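Local coordinates for protein putative oxidoreductase (Bacteroides fragilis NCTC 9343, PDB 3EOF) that binds flavin mononucleotide and, as a member of the nitroreductase family, probably works as an FMN-dependent oxidoreductase, at residues Ala71-Arg82 / Pro148-Val159. Residues are numbered along the deposited sequence; the frame is centred on the assembly and turned at random.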
loop_
_atom_site.group_PDB
_atom_site.type_symbol
_atom_site.label_atom_id
_atom_site.label_comp_id
_atom_site.label_asym_id
_atom_site.label_seq_id
_atom_site.Cartn_x
_atom_site.Cartn_y
_atom_site.Cartn_z
ATOM N N ALA A 71 -6.274 -9.092 -20.402
ATOM C CA ALA A 71 -4.933 -9.422 -19.896
ATOM C C ALA A 71 -4.793 -10.930 -19.764
ATOM O O ALA A 71 -5.758 -11.607 -19.453
ATOM C CB ALA A 71 -4.622 -8.727 -18.569
ATOM N N PRO A 72 -3.590 -11.467 -20.062
ATOM C CA PRO A 72 -3.371 -12.873 -19.870
ATOM C C PRO A 72 -3.450 -13.285 -18.394
ATOM O O PRO A 72 -3.872 -14.422 -18.081
ATOM C CB PRO A 72 -1.955 -13.081 -20.409
ATOM C CG PRO A 72 -1.306 -11.812 -20.287
ATOM C CD PRO A 72 -2.389 -10.828 -20.629
ATOM N N VAL A 73 -3.073 -12.359 -17.509
ATOM C CA VAL A 73 -3.065 -12.581 -16.057
ATOM C C VAL A 73 -3.761 -11.429 -15.330
ATOM O O VAL A 73 -3.542 -10.249 -15.640
ATOM C CB VAL A 73 -1.601 -12.718 -15.514
ATOM C CG1 VAL A 73 -1.621 -12.924 -14.039
ATOM C CG2 VAL A 73 -0.858 -13.862 -16.247
ATOM N N VAL A 74 -4.622 -11.807 -14.387
ATOM C CA VAL A 74 -5.314 -10.903 -13.467
ATOM C C VAL A 74 -4.915 -11.392 -12.087
ATOM O O VAL A 74 -5.088 -12.571 -11.760
ATOM C CB VAL A 74 -6.859 -10.928 -13.646
ATOM C CG1 VAL A 74 -7.541 -9.957 -12.681
ATOM C CG2 VAL A 74 -7.186 -10.588 -15.082
ATOM N N LEU A 75 -4.316 -10.497 -11.307
ATOM C CA LEU A 75 -3.857 -10.817 -9.965
ATOM C C LEU A 75 -4.641 -10.058 -8.961
ATOM O O LEU A 75 -4.670 -8.845 -9.034
ATOM C CB LEU A 75 -2.407 -10.426 -9.789
ATOM C CG LEU A 75 -1.374 -11.096 -10.680
ATOM C CD1 LEU A 75 -0.043 -10.433 -10.378
ATOM C CD2 LEU A 75 -1.318 -12.625 -10.450
ATOM N N THR A 76 -5.323 -10.782 -8.065
ATOM C CA THR A 76 -6.080 -10.196 -6.955
ATOM C C THR A 76 -5.217 -10.325 -5.708
ATOM O O THR A 76 -5.009 -11.440 -5.206
ATOM C CB THR A 76 -7.450 -10.869 -6.772
ATOM O OG1 THR A 76 -8.200 -10.764 -7.994
ATOM C CG2 THR A 76 -8.237 -10.219 -5.624
ATOM N N PHE A 77 -4.663 -9.185 -5.262
ATOM C CA PHE A 77 -3.876 -9.101 -4.028
ATOM C C PHE A 77 -4.811 -8.971 -2.809
ATOM O O PHE A 77 -5.520 -7.982 -2.641
ATOM C CB PHE A 77 -2.913 -7.936 -4.109
ATOM C CG PHE A 77 -1.891 -8.092 -5.187
ATOM C CD1 PHE A 77 -2.139 -7.623 -6.474
ATOM C CD2 PHE A 77 -0.683 -8.704 -4.922
ATOM C CE1 PHE A 77 -1.220 -7.754 -7.457
ATOM C CE2 PHE A 77 0.241 -8.845 -5.896
ATOM C CZ PHE A 77 -0.036 -8.363 -7.198
ATOM N N CYS A 78 -4.786 -9.989 -1.954
ATOM C CA CYS A 78 -5.629 -10.058 -0.777
ATOM C C CYS A 78 -4.896 -9.927 0.557
ATOM O O CYS A 78 -3.836 -10.557 0.764
ATOM C CB CYS A 78 -6.342 -11.411 -0.760
ATOM S SG CYS A 78 -7.229 -11.739 -2.256
ATOM N N ALA A 79 -5.472 -9.098 1.430
ATOM C CA ALA A 79 -5.068 -8.982 2.826
ATOM C C ALA A 79 -5.406 -10.372 3.375
ATOM O O ALA A 79 -6.465 -10.874 3.112
ATOM C CB ALA A 79 -5.890 -7.899 3.525
ATOM N N ASP A 80 -4.503 -11.005 4.104
ATOM C CA ASP A 80 -4.750 -12.370 4.582
ATOM C C ASP A 80 -4.140 -12.564 5.956
ATOM O O ASP A 80 -2.913 -12.625 6.113
ATOM C CB ASP A 80 -4.164 -13.360 3.572
ATOM C CG ASP A 80 -4.440 -14.826 3.886
ATOM O OD1 ASP A 80 -4.575 -15.177 5.053
ATOM O OD2 ASP A 80 -4.462 -15.645 2.929
ATOM N N PHE A 81 -5.014 -12.585 6.952
ATOM C CA PHE A 81 -4.642 -12.968 8.323
ATOM C C PHE A 81 -5.063 -14.417 8.599
ATOM O O PHE A 81 -4.681 -14.994 9.621
ATOM C CB PHE A 81 -5.221 -12.015 9.393
ATOM C CG PHE A 81 -4.175 -11.214 10.082
ATOM C CD1 PHE A 81 -3.301 -11.852 10.953
ATOM C CD2 PHE A 81 -4.079 -9.860 9.922
ATOM C CE1 PHE A 81 -2.323 -11.141 11.636
ATOM C CE2 PHE A 81 -3.126 -9.143 10.608
ATOM C CZ PHE A 81 -2.234 -9.788 11.454
ATOM N N ARG A 82 -5.781 -15.016 7.647
ATOM C CA ARG A 82 -6.274 -16.367 7.786
ATOM C C ARG A 82 -5.152 -17.380 7.868
ATOM O O ARG A 82 -5.167 -18.269 8.736
ATOM C CB ARG A 82 -7.165 -16.744 6.613
ATOM C CG ARG A 82 -7.736 -18.158 6.763
ATOM C CD ARG A 82 -8.754 -18.413 5.724
ATOM N NE ARG A 82 -9.474 -19.643 5.998
ATOM C CZ ARG A 82 -10.585 -19.720 6.720
ATOM N NH1 ARG A 82 -11.122 -18.643 7.281
ATOM N NH2 ARG A 82 -11.144 -20.898 6.907
ATOM N N PRO A 148 -12.207 -16.759 2.079
ATOM C CA PRO A 148 -12.836 -17.040 3.328
ATOM C C PRO A 148 -12.593 -15.952 4.404
ATOM O O PRO A 148 -12.030 -14.894 4.120
ATOM C CB PRO A 148 -12.186 -18.384 3.717
ATOM C CG PRO A 148 -10.891 -18.353 3.175
ATOM C CD PRO A 148 -10.910 -17.462 1.965
ATOM N N GLU A 149 -12.999 -16.220 5.641
ATOM C CA GLU A 149 -12.837 -15.267 6.714
ATOM C C GLU A 149 -11.352 -14.907 6.935
ATOM O O GLU A 149 -10.486 -15.733 6.771
ATOM C CB GLU A 149 -13.545 -15.821 7.973
ATOM C CG GLU A 149 -13.669 -14.853 9.158
ATOM C CD GLU A 149 -14.597 -15.370 10.259
ATOM O OE1 GLU A 149 -15.484 -16.182 9.908
ATOM O OE2 GLU A 149 -14.434 -14.932 11.436
ATOM N N LEU A 150 -11.098 -13.643 7.270
ATOM C CA LEU A 150 -9.773 -13.062 7.460
ATOM C C LEU A 150 -8.977 -12.889 6.159
ATOM O O LEU A 150 -7.742 -12.685 6.179
ATOM C CB LEU A 150 -8.991 -13.799 8.533
ATOM C CG LEU A 150 -9.615 -13.778 9.919
ATOM C CD1 LEU A 150 -8.669 -14.487 10.885
ATOM C CD2 LEU A 150 -9.932 -12.363 10.375
ATOM N N VAL A 151 -9.705 -12.920 5.035
ATOM C CA VAL A 151 -9.151 -12.673 3.688
ATOM C C VAL A 151 -10.061 -11.634 3.064
ATOM O O VAL A 151 -11.272 -11.755 3.113
ATOM C CB VAL A 151 -9.053 -13.922 2.779
ATOM C CG1 VAL A 151 -8.365 -13.557 1.466
ATOM C CG2 VAL A 151 -8.264 -15.103 3.502
ATOM N N PHE A 152 -9.441 -10.588 2.535
ATOM C CA PHE A 152 -10.137 -9.477 1.976
ATOM C C PHE A 152 -9.383 -8.975 0.731
ATOM O O PHE A 152 -8.170 -8.734 0.791
ATOM C CB PHE A 152 -10.243 -8.358 3.061
ATOM C CG PHE A 152 -11.217 -7.271 2.684
ATOM C CD1 PHE A 152 -10.864 -6.301 1.758
ATOM C CD2 PHE A 152 -12.491 -7.246 3.223
ATOM C CE1 PHE A 152 -11.774 -5.334 1.343
ATOM C CE2 PHE A 152 -13.405 -6.283 2.821
ATOM C CZ PHE A 152 -13.031 -5.316 1.878
ATOM N N PRO A 153 -10.083 -8.800 -0.407
ATOM C CA PRO A 153 -9.394 -8.334 -1.602
ATOM C C PRO A 153 -9.082 -6.853 -1.503
ATOM O O PRO A 153 -9.970 -6.041 -1.205
ATOM C CB PRO A 153 -10.405 -8.591 -2.696
ATOM C CG PRO A 153 -11.711 -8.390 -2.033
ATOM C CD PRO A 153 -11.534 -8.988 -0.674
ATOM N N ILE A 154 -7.798 -6.522 -1.660
ATOM C CA ILE A 154 -7.319 -5.145 -1.520
ATOM C C ILE A 154 -7.267 -4.465 -2.876
ATOM O O ILE A 154 -7.946 -3.449 -3.097
ATOM C CB ILE A 154 -5.929 -5.083 -0.803
ATOM C CG1 ILE A 154 -6.101 -5.565 0.652
ATOM C CG2 ILE A 154 -5.338 -3.652 -0.780
ATOM C CD1 ILE A 154 -7.156 -4.834 1.445
ATOM N N THR A 155 -6.441 -4.977 -3.766
ATOM C CA THR A 155 -6.418 -4.456 -5.126
ATOM C C THR A 155 -6.186 -5.584 -6.146
ATOM O O THR A 155 -5.820 -6.691 -5.777
ATOM C CB THR A 155 -5.430 -3.336 -5.345
ATOM O OG1 THR A 155 -5.709 -2.727 -6.625
ATOM C CG2 THR A 155 -4.027 -3.876 -5.297
ATOM N N THR A 156 -6.446 -5.262 -7.418
ATOM C CA THR A 156 -6.332 -6.184 -8.523
ATOM C C THR A 156 -5.503 -5.532 -9.578
ATOM O O THR A 156 -5.657 -4.345 -9.820
ATOM C CB THR A 156 -7.711 -6.516 -9.112
ATOM O OG1 THR A 156 -8.533 -6.987 -8.036
ATOM C CG2 THR A 156 -7.573 -7.616 -10.212
ATOM N N VAL A 157 -4.600 -6.309 -10.168
ATOM C CA VAL A 157 -3.730 -5.839 -11.210
ATOM C C VAL A 157 -3.843 -6.739 -12.413
ATOM O O VAL A 157 -3.661 -7.955 -12.319
ATOM C CB VAL A 157 -2.298 -5.831 -10.714
ATOM C CG1 VAL A 157 -1.277 -5.510 -11.809
ATOM C CG2 VAL A 157 -2.175 -4.856 -9.557
ATOM N N THR A 158 -4.143 -6.123 -13.551
ATOM C CA THR A 158 -4.151 -6.789 -14.862
ATOM C C THR A 158 -2.717 -6.603 -15.404
ATOM O O THR A 158 -2.150 -5.521 -15.312
ATOM C CB THR A 158 -5.248 -6.209 -15.736
ATOM O OG1 THR A 158 -5.023 -4.804 -15.934
ATOM C CG2 THR A 158 -6.647 -6.445 -15.024
ATOM N N VAL A 159 -2.132 -7.692 -15.880
ATOM C CA VAL A 159 -0.746 -7.751 -16.316
ATOM C C VAL A 159 -0.672 -8.418 -17.692
ATOM O O VAL A 159 -1.371 -9.425 -17.954
ATOM C CB VAL A 159 0.144 -8.739 -15.452
ATOM C CG1 VAL A 159 1.590 -8.300 -15.496
ATOM C CG2 VAL A 159 -0.340 -8.889 -14.060
HETATM O O HOH W 1 -10.158 -9.301 -8.514
#
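Phe-77 faces two successive residues of the antiparallel partner strand, a classic beta bulge: its O accepts Ile-154 N at 2.9 Å and, weakly, Thr-155 N, while its N bonds Thr-155 O. There Ile-154 CB points toward strand 73-80, and CG1 lies 3.7 Å from Ala-79 CB. With CG anti to the carbonyl carbon (chi1 -64°), the Phe-77 ring brings CE1 to 3.7 Å from Val-157 CG2. The Thr-155 side chain lies about 5 Å from the bound FMN, beside the flavin pocket. On the face opposite Phe-77 and Val-157, a water bridges Thr-76 and Thr-156, though its 2.5 Å from Thr-76 OG1 is doubtfully short; Thr-156 also bonds Thr-134. Val-74 CG1 presses tightly on Thr-156 CG2 at 3.4 Å. Where strand 73-80 ends, extended Arg-82 crosses Pro-148, in the turn leading into the partner, nearly at a right angle. Pro-148 CB lies over one guanidinium face, offset toward the rim; NH1 donates to Glu-149 O, near the guanidinium plane, at 3.0 Å, and NE salt-bridges Asp-185 of the second subunit. The pair lies between strands 44-49 and 127-131 of the four-stranded sheet; helix 100-123 packs on Phe-77 and Ile-154, helix 138-145 on Pro-153.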